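Local coordinates for putative modulator of DNA gyrase (Bacteroides thetaiotaomicron, PDB 1VPB), which is probably a metallopeptidase of the U62 (PmbA/TldD) family, named as a putative modulator of DNA gyrase, at residues T293-R307 with I346-D358. Numbering follows the deposited sequence. Where two conformers were deposited one is given.
Sequences TLTDEPHLVKASGAR and ISGSSILVMETGD. With EDO (1,2-ethanediol), chain B.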
ATOM      1  N   THR A 293      31.713  -8.967   2.838  1.00 34.73           N
ATOM      2  CA  THR A 293      31.474  -9.686   4.059  1.00 32.88           C
ATOM      3  C   THR A 293      30.288  -9.066   4.765  1.00 31.24           C
ATOM      4  O   THR A 293      30.217  -7.849   5.001  1.00 31.87           O
ATOM      5  CB  THR A 293      32.767  -9.657   4.927  1.00 36.56           C
ATOM      6  OG1 THR A 293      33.786 -10.390   4.263  1.00 32.31           O
ATOM      7  CG2 THR A 293      32.553 -10.373   6.240  1.00 36.55           C
ATOM      8  N   LEU A 294      29.346  -9.933   5.100  1.00 32.52           N
ATOM      9  CA  LEU A 294      28.041  -9.543   5.558  1.00 31.80           C
ATOM     10  C   LEU A 294      27.606 -10.535   6.612  1.00 32.57           C
ATOM     11  O   LEU A 294      27.626 -11.731   6.377  1.00 33.90           O
ATOM     12  CB  LEU A 294      27.050  -9.568   4.412  1.00 32.01           C
ATOM     13  CG  LEU A 294      25.672  -8.965   4.714  1.00 31.01           C
ATOM     14  CD1 LEU A 294      25.653  -7.453   4.920  1.00 31.11           C
ATOM     15  CD2 LEU A 294      24.704  -9.346   3.585  1.00 35.09           C
ATOM     16  N   THR A 295      27.234 -10.029   7.791  1.00 31.23           N
ATOM     17  CA  THR A 295      26.743 -10.893   8.859  1.00 33.02           C
ATOM     18  C   THR A 295      25.356 -10.441   9.276  1.00 32.63           C
ATOM     19  O   THR A 295      24.977  -9.263   9.137  1.00 34.21           O
ATOM     20  CB  THR A 295      27.669 -10.905  10.085  1.00 36.38           C
ATOM     21  OG1 THR A 295      27.858  -9.567  10.505  1.00 37.39           O
ATOM     22  CG2 THR A 295      29.051 -11.386   9.737  1.00 38.55           C
ATOM     23  N   ASP A 296      24.635 -11.378   9.871  1.00 32.93           N
ATOM     24  CA  ASP A 296      23.373 -11.089  10.554  1.00 32.82           C
ATOM     25  C   ASP A 296      23.691 -11.041  12.051  1.00 31.01           C
ATOM     26  O   ASP A 296      24.274 -11.988  12.575  1.00 33.07           O
ATOM     27  CB  ASP A 296      22.359 -12.221  10.258  1.00 30.80           C
ATOM     28  CG  ASP A 296      20.967 -11.954  10.743  1.00 35.04           C
ATOM     29  OD1 ASP A 296      20.578 -10.787  11.049  1.00 34.65           O
ATOM     30  OD2 ASP A 296      20.203 -12.927  10.842  1.00 34.53           O
ATOM     31  N   GLU A 297      23.408  -9.906  12.672  1.00 32.83           N
ATOM     32  CA  GLU A 297      23.792  -9.602  14.045  1.00 34.14           C
ATOM     33  C   GLU A 297      22.565  -9.303  14.870  1.00 33.24           C
ATOM     34  O   GLU A 297      22.291  -8.141  15.144  1.00 32.93           O
ATOM     35  CB  GLU A 297      24.642  -8.345  14.020  1.00 35.88           C
ATOM     36  CG  GLU A 297      25.911  -8.569  13.230  1.00 37.00           C
ATOM     37  CD  GLU A 297      26.936  -9.305  13.991  1.00 50.47           C
ATOM     38  OE1 GLU A 297      26.686  -9.609  15.223  1.00 44.39           O
ATOM     39  OE2 GLU A 297      28.014  -9.514  13.350  1.00 52.93           O
ATOM     40  N   PRO A 298      21.765 -10.325  15.176  1.00 33.37           N
ATOM     41  CA  PRO A 298      20.452 -10.072  15.805  1.00 34.32           C
ATOM     42  C   PRO A 298      20.486  -9.604  17.265  1.00 33.74           C
ATOM     43  O   PRO A 298      19.424  -9.242  17.833  1.00 33.80           O
ATOM     44  CB  PRO A 298      19.740 -11.444  15.729  1.00 33.10           C
ATOM     45  CG  PRO A 298      20.844 -12.435  15.491  1.00 42.04           C
ATOM     46  CD  PRO A 298      21.983 -11.752  14.854  1.00 34.57           C
ATOM     47  N   HIS A 299      21.683  -9.660  17.881  1.00 34.10           N
ATOM     48  CA  HIS A 299      21.763  -9.473  19.327  1.00 35.05           C
ATOM     49  C   HIS A 299      22.412  -8.148  19.747  1.00 34.50           C
ATOM     50  O   HIS A 299      22.754  -7.966  20.910  1.00 34.94           O
ATOM     51  CB  HIS A 299      22.449 -10.658  19.968  1.00 34.93           C
ATOM     52  CG  HIS A 299      21.801 -11.967  19.673  1.00 35.86           C
ATOM     53  ND1 HIS A 299      22.470 -13.176  19.727  1.00 37.52           N
ATOM     54  CD2 HIS A 299      20.519 -12.256  19.288  1.00 36.76           C
ATOM     55  CE1 HIS A 299      21.623 -14.157  19.417  1.00 36.57           C
ATOM     56  NE2 HIS A 299      20.437 -13.618  19.121  1.00 33.98           N
ATOM     57  N   LEU A 300      22.598  -7.243  18.815  1.00 34.87           N
ATOM     58  CA  LEU A 300      23.134  -5.889  19.136  1.00 34.62           C
ATOM     59  C   LEU A 300      22.199  -5.113  20.043  1.00 37.78           C
ATOM     60  O   LEU A 300      21.019  -4.954  19.779  1.00 34.94           O
ATOM     61  CB  LEU A 300      23.414  -5.085  17.859  1.00 34.06           C
ATOM     62  CG  LEU A 300      24.330  -5.749  16.844  1.00 36.38           C
ATOM     63  CD1 LEU A 300      24.495  -4.850  15.677  1.00 36.17           C
ATOM     64  CD2 LEU A 300      25.661  -6.081  17.477  1.00 40.45           C
ATOM     65  N   VAL A 301      22.746  -4.597  21.151  1.00 36.31           N
ATOM     66  CA  VAL A 301      21.947  -3.851  22.100  1.00 35.31           C
ATOM     67  C   VAL A 301      21.651  -2.442  21.628  1.00 35.74           C
ATOM     68  O   VAL A 301      22.517  -1.776  21.010  1.00 37.00           O
ATOM     69  CB  VAL A 301      22.699  -3.874  23.482  1.00 36.83           C
ATOM     70  CG1 VAL A 301      22.059  -2.991  24.490  1.00 38.61           C
ATOM     71  CG2 VAL A 301      22.759  -5.313  23.986  1.00 39.96           C
ATOM     72  N   LYS A 302      20.425  -1.991  21.911  1.00 34.72           N
ATOM     73  CA  LYS A 302      19.860  -0.735  21.532  1.00 33.92           C
ATOM     74  C   LYS A 302      19.934  -0.537  20.008  1.00 40.46           C
ATOM     75  O   LYS A 302      20.132   0.578  19.550  1.00 42.78           O
ATOM     76  CB  LYS A 302      20.611   0.488  22.173  1.00 35.64           C
ATOM     77  CG  LYS A 302      20.559   0.603  23.667  1.00 46.66           C
ATOM     78  CD  LYS A 302      20.972   1.996  24.127  1.00 44.40           C
ATOM     79  CE  LYS A 302      20.709   2.167  25.636  1.00 56.88           C
ATOM     80  NZ  LYS A 302      21.272   3.469  26.220  1.00 52.30           N
ATOM     81  N   ALA A 303      19.728  -1.587  19.238  1.00 34.57           N
ATOM     82  CA  ALA A 303      19.902  -1.534  17.777  1.00 33.72           C
ATOM     83  C   ALA A 303      18.572  -1.851  17.107  1.00 35.83           C
ATOM     84  O   ALA A 303      17.966  -2.882  17.433  1.00 33.96           O
ATOM     85  CB  ALA A 303      20.907  -2.503  17.359  1.00 35.56           C
ATOM     86  N   SER A 304      18.159  -1.030  16.155  1.00 36.11           N
ATOM     87  CA  SER A 304      16.939  -1.287  15.371  1.00 33.55           C
ATOM     88  C   SER A 304      17.105  -2.618  14.643  1.00 35.26           C
ATOM     89  O   SER A 304      18.115  -2.860  14.015  1.00 35.40           O
ATOM     90  CB  SER A 304      16.729  -0.191  14.349  1.00 37.06           C
ATOM     91  OG  SER A 304      15.503  -0.421  13.635  1.00 39.92           O
ATOM     92  N   GLY A 305      16.124  -3.509  14.787  1.00 33.86           N
ATOM     93  CA  GLY A 305      16.197  -4.835  14.188  1.00 32.22           C
ATOM     94  C   GLY A 305      16.514  -5.967  15.134  1.00 33.33           C
ATOM     95  O   GLY A 305      16.323  -7.158  14.837  1.00 32.77           O
ATOM     96  N   ALA A 306      17.069  -5.634  16.302  1.00 34.05           N
ATOM     97  CA  ALA A 306      17.536  -6.676  17.198  1.00 33.39           C
ATOM     98  C   ALA A 306      16.371  -7.499  17.768  1.00 31.58           C
ATOM     99  O   ALA A 306      15.291  -6.966  18.044  1.00 32.75           O
ATOM    100  CB  ALA A 306      18.349  -6.063  18.328  1.00 34.75           C
ATOM    101  N   ARG A 307      16.602  -8.780  17.920  1.00 33.30           N
ATOM    102  CA  ARG A 307      15.595  -9.702  18.468  1.00 33.03           C
ATOM    103  C   ARG A 307      16.185 -11.050  18.813  1.00 29.68           C
ATOM    104  O   ARG A 307      17.144 -11.502  18.184  1.00 33.96           O
ATOM    105  CB  ARG A 307      14.435  -9.871  17.467  1.00 32.07           C
ATOM    106  CG  ARG A 307      14.843 -10.429  16.163  1.00 34.20           C
ATOM    107  CD  ARG A 307      13.670 -10.649  15.206  1.00 33.02           C
ATOM    108  NE  ARG A 307      14.160 -11.157  13.916  1.00 34.42           N
ATOM    109  CZ  ARG A 307      13.386 -11.677  12.972  1.00 37.64           C
ATOM    110  NH1 ARG A 307      12.060 -11.760  13.116  1.00 35.90           N
ATOM    111  NH2 ARG A 307      13.935 -12.066  11.856  1.00 37.43           N
ATOM    112  N   ILE A 346      16.507 -19.640  10.084  1.00 36.77           N
ATOM    113  CA  ILE A 346      15.679 -18.655  10.698  1.00 34.61           C
ATOM    114  C   ILE A 346      14.876 -18.070   9.539  1.00 33.79           C
ATOM    115  O   ILE A 346      15.343 -18.078   8.413  1.00 35.25           O
ATOM    116  CB  ILE A 346      16.527 -17.570  11.447  1.00 35.66           C
ATOM    117  CG1 ILE A 346      15.654 -16.670  12.370  1.00 38.41           C
ATOM    118  CG2 ILE A 346      17.322 -16.739  10.486  1.00 37.86           C
ATOM    119  CD1 ILE A 346      15.283 -17.292  13.649  1.00 39.94           C
ATOM    120  N   SER A 347      13.717 -17.528   9.838  1.00 36.06           N
ATOM    121  CA  SER A 347      12.786 -17.054   8.786  1.00 36.81           C
ATOM    122  C   SER A 347      13.282 -15.839   8.025  1.00 38.23           C
ATOM    123  O   SER A 347      12.918 -15.583   6.862  1.00 37.90           O
ATOM    124  CB  SER A 347      11.434 -16.775   9.396  1.00 36.64           C
ATOM    125  OG  SER A 347      11.528 -15.731  10.318  1.00 39.27           O
ATOM    126  N   GLY A 348      14.156 -15.059   8.645  1.00 34.70           N
ATOM    127  CA  GLY A 348      14.717 -13.884   7.960  1.00 34.92           C
ATOM    128  C   GLY A 348      15.821 -13.243   8.799  1.00 36.33           C
ATOM    129  O   GLY A 348      15.995 -13.573   9.998  1.00 33.45           O
ATOM    130  N   SER A 349      16.563 -12.365   8.156  1.00 35.84           N
ATOM    131  CA  SER A 349      17.607 -11.599   8.858  1.00 34.99           C
ATOM    132  C   SER A 349      17.032 -10.608   9.836  1.00 34.07           C
ATOM    133  O   SER A 349      15.839 -10.309   9.801  1.00 34.84           O
ATOM    134  CB  SER A 349      18.480 -10.856   7.838  1.00 35.65           C
ATOM    135  OG  SER A 349      17.720  -9.959   7.056  1.00 34.31           O
ATOM    136  N   SER A 350      17.895 -10.095  10.740  1.00 33.73           N
ATOM    137  CA  SER A 350      17.471  -9.195  11.790  1.00 33.15           C
ATOM    138  C   SER A 350      18.212  -7.862  11.680  1.00 33.44           C
ATOM    139  O   SER A 350      17.591  -6.821  11.550  1.00 32.77           O
ATOM    140  CB  SER A 350      17.712  -9.807  13.135  1.00 34.48           C
ATOM    141  OG  SER A 350      16.928 -11.005  13.346  1.00 34.94           O
ATOM    142  N   ILE A 351      19.561  -7.929  11.677  1.00 33.77           N
ATOM    143  CA  ILE A 351      20.379  -6.744  11.433  1.00 32.38           C
ATOM    144  C   ILE A 351      21.500  -7.139  10.521  1.00 31.96           C
ATOM    145  O   ILE A 351      22.291  -7.989  10.872  1.00 31.90           O
ATOM    146  CB  ILE A 351      20.984  -6.137  12.740  1.00 31.93           C
ATOM    147  CG1 ILE A 351      19.905  -5.757  13.731  1.00 33.30           C
ATOM    148  CG2 ILE A 351      21.821  -4.891  12.383  1.00 34.69           C
ATOM    149  CD1 ILE A 351      20.425  -5.266  15.089  1.00 34.03           C
ATOM    150  N   LEU A 352      21.498  -6.575   9.312  1.00 33.96           N
ATOM    151  CA  LEU A 352      22.563  -6.866   8.360  1.00 34.30           C
ATOM    152  C   LEU A 352      23.695  -5.896   8.524  1.00 31.97           C
ATOM    153  O   LEU A 352      23.510  -4.668   8.477  1.00 33.63           O
ATOM    154  CB  LEU A 352      22.068  -6.830   6.947  1.00 35.05           C
ATOM    155  CG  LEU A 352      21.032  -7.933   6.645  1.00 35.46           C
ATOM    156  CD1 LEU A 352      20.477  -7.726   5.277  1.00 43.10           C
ATOM    157  CD2 LEU A 352      21.576  -9.323   6.729  1.00 37.85           C
ATOM    158  N   VAL A 353      24.880  -6.453   8.707  1.00 31.77           N
ATOM    159  CA  VAL A 353      26.077  -5.629   8.942  1.00 31.92           C
ATOM    160  C   VAL A 353      27.140  -5.983   7.901  1.00 31.64           C
ATOM    161  O   VAL A 353      27.662  -7.115   7.867  1.00 34.32           O
ATOM    162  CB  VAL A 353      26.646  -5.857  10.338  1.00 35.18           C
ATOM    163  CG1 VAL A 353      27.919  -4.999  10.550  1.00 37.03           C
ATOM    164  CG2 VAL A 353      25.561  -5.572  11.438  1.00 38.52           C
ATOM    165  N   MET A 354      27.458  -5.007   7.066  0.50 33.21           N
ATOM    166  CA  MET A 354      28.513  -5.148   6.078  0.50 31.68           C
ATOM    167  C   MET A 354      29.837  -4.736   6.718  0.50 34.71           C
ATOM    168  O   MET A 354      29.887  -3.773   7.484  0.50 34.16           O
ATOM    169  CB  MET A 354      28.207  -4.251   4.874  0.50 33.77           C
ATOM    170  CG  MET A 354      29.184  -4.353   3.719  0.50 36.62           C
ATOM    171  SD  MET A 354      28.923  -5.727   2.568  0.50 39.70           S
ATOM    172  CE  MET A 354      27.451  -5.185   1.722  0.50 38.49           C
ATOM    173  N   GLU A 355      30.893  -5.487   6.425  1.00 35.74           N
ATOM    174  CA  GLU A 355      32.233  -5.124   6.866  1.00 38.37           C
ATOM    175  C   GLU A 355      32.616  -3.779   6.263  1.00 36.18           C
ATOM    176  O   GLU A 355      32.390  -3.523   5.079  1.00 34.03           O
ATOM    177  CB  GLU A 355      33.208  -6.235   6.514  1.00 40.70           C
ATOM    178  CG  GLU A 355      34.659  -5.849   6.645  1.00 42.05           C
ATOM    179  CD  GLU A 355      35.532  -6.985   6.172  1.00 50.07           C
ATOM    180  OE1 GLU A 355      35.619  -7.937   6.975  1.00 44.88           O
ATOM    181  OE2 GLU A 355      36.040  -6.924   5.001  1.00 55.91           O
ATOM    182  N   THR A 356      33.150  -2.872   7.104  1.00 37.60           N
ATOM    183  CA  THR A 356      33.540  -1.527   6.684  1.00 34.46           C
ATOM    184  C   THR A 356      35.015  -1.373   6.367  1.00 34.57           C
ATOM    185  O   THR A 356      35.840  -2.117   6.890  1.00 36.48           O
ATOM    186  CB  THR A 356      33.182  -0.517   7.805  1.00 35.85           C
ATOM    187  OG1 THR A 356      33.707  -1.010   9.051  1.00 37.28           O
ATOM    188  CG2 THR A 356      31.677  -0.451   7.992  1.00 36.02           C
ATOM    189  N   GLY A 357      35.293  -0.446   5.464  1.00 36.75           N
ATOM    190  CA  GLY A 357      36.644  -0.046   5.070  1.00 36.19           C
ATOM    191  C   GLY A 357      37.064   1.151   5.870  1.00 37.66           C
ATOM    192  O   GLY A 357      36.496   1.428   6.937  1.00 38.68           O
ATOM    193  N   ASP A 358      38.060   1.871   5.370  0.50 39.58           N
ATOM    194  CA  ASP A 358      38.661   2.962   6.154  0.50 40.65           C
ATOM    195  C   ASP A 358      38.464   4.345   5.552  0.50 41.42           C
ATOM    196  O   ASP A 358      39.074   5.300   6.021  0.50 40.25           O
ATOM    197  CB  ASP A 358      40.158   2.689   6.390  0.50 41.68           C
ATOM    198  CG  ASP A 358      40.966   2.627   5.097  0.50 42.03           C
ATOM    199  OD1 ASP A 358      40.386   2.825   4.007  0.50 40.53           O
ATOM    200  OD2 ASP A 358      42.198   2.376   5.081  0.50 41.06           O
TER
HETATM  201  C1  EDO B 440      13.751  -2.939  17.531  1.00 34.22           C
HETATM  202  O1  EDO B 440      13.727  -2.299  16.272  1.00 27.25           O
HETATM  203  C2  EDO B 440      13.054  -4.271  17.436  1.00 33.53           C
HETATM  204  O2  EDO B 440      13.766  -5.203  16.621  1.00 25.65           O
HETATM  205  O   HOH W   1      32.066  -5.896   3.299  1.00 32.37           O
HETATM  206  O   HOH W   2      35.565  -8.726   3.024  1.00 34.66           O
HETATM  207  O   HOH W   3      30.062  -8.263   8.912  1.00 34.00           O
HETATM  208  O   HOH W   4      17.889 -13.183  12.043  1.00 17.50           O
HETATM  209  O   HOH W   5      11.941 -13.065  10.065  1.00 24.05           O
HETATM  210  O   HOH W   6       9.636 -13.461  11.939  1.00 26.25           O
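I351 fills the tightly packed part of this contact: its CD1 lies 3.6 Å from A303 CB and also touches L300 CB and A306 CB, while CG1 reaches S304 O at 3.4 Å. With CG1 anti to its carbonyl carbon (chi1 -58°), the longer branch enters the turns of 297-306. G305 passes close by, where a CB would strike S350 O and I351 CG1. Strands 294-296 and 352-354 run antiparallel, joined by T295 N to V353 O at 2.9 Å and V353 N to T295 O at 2.8 Å; E297 N to I351 O continues the ladder. D296 extends it with its side chain: OD1 accepts from S350 N at 2.8 Å, on the syn side but 26° out of the carboxylate plane, and from I351 N, nearly along the C-O axis. S350 OG in turn receives R307 NE at 2.8 Å, almost straight (178°) and within the guanidinium plane, and a water links it to D296 OD2 and G348 O. Were D296 an alanine, the amides of S350 and I351 would probably lose their shared acceptor, and this water one partner. The looser, partly exposed ends are watered: one water joins R307 NH2 to S347 OG, another bridges E355 OE2 and T293 OG1, itself hydrogen-bonded to K324 N. Strand 319-323 flanks 294-296, and strand 436-437 flanks 352-354. The chemistry thus implies a join fixed by directional bonds to a carboxylate and a hydroxyl where the strand ladder ends, with water bridging the polar groups at the two ends.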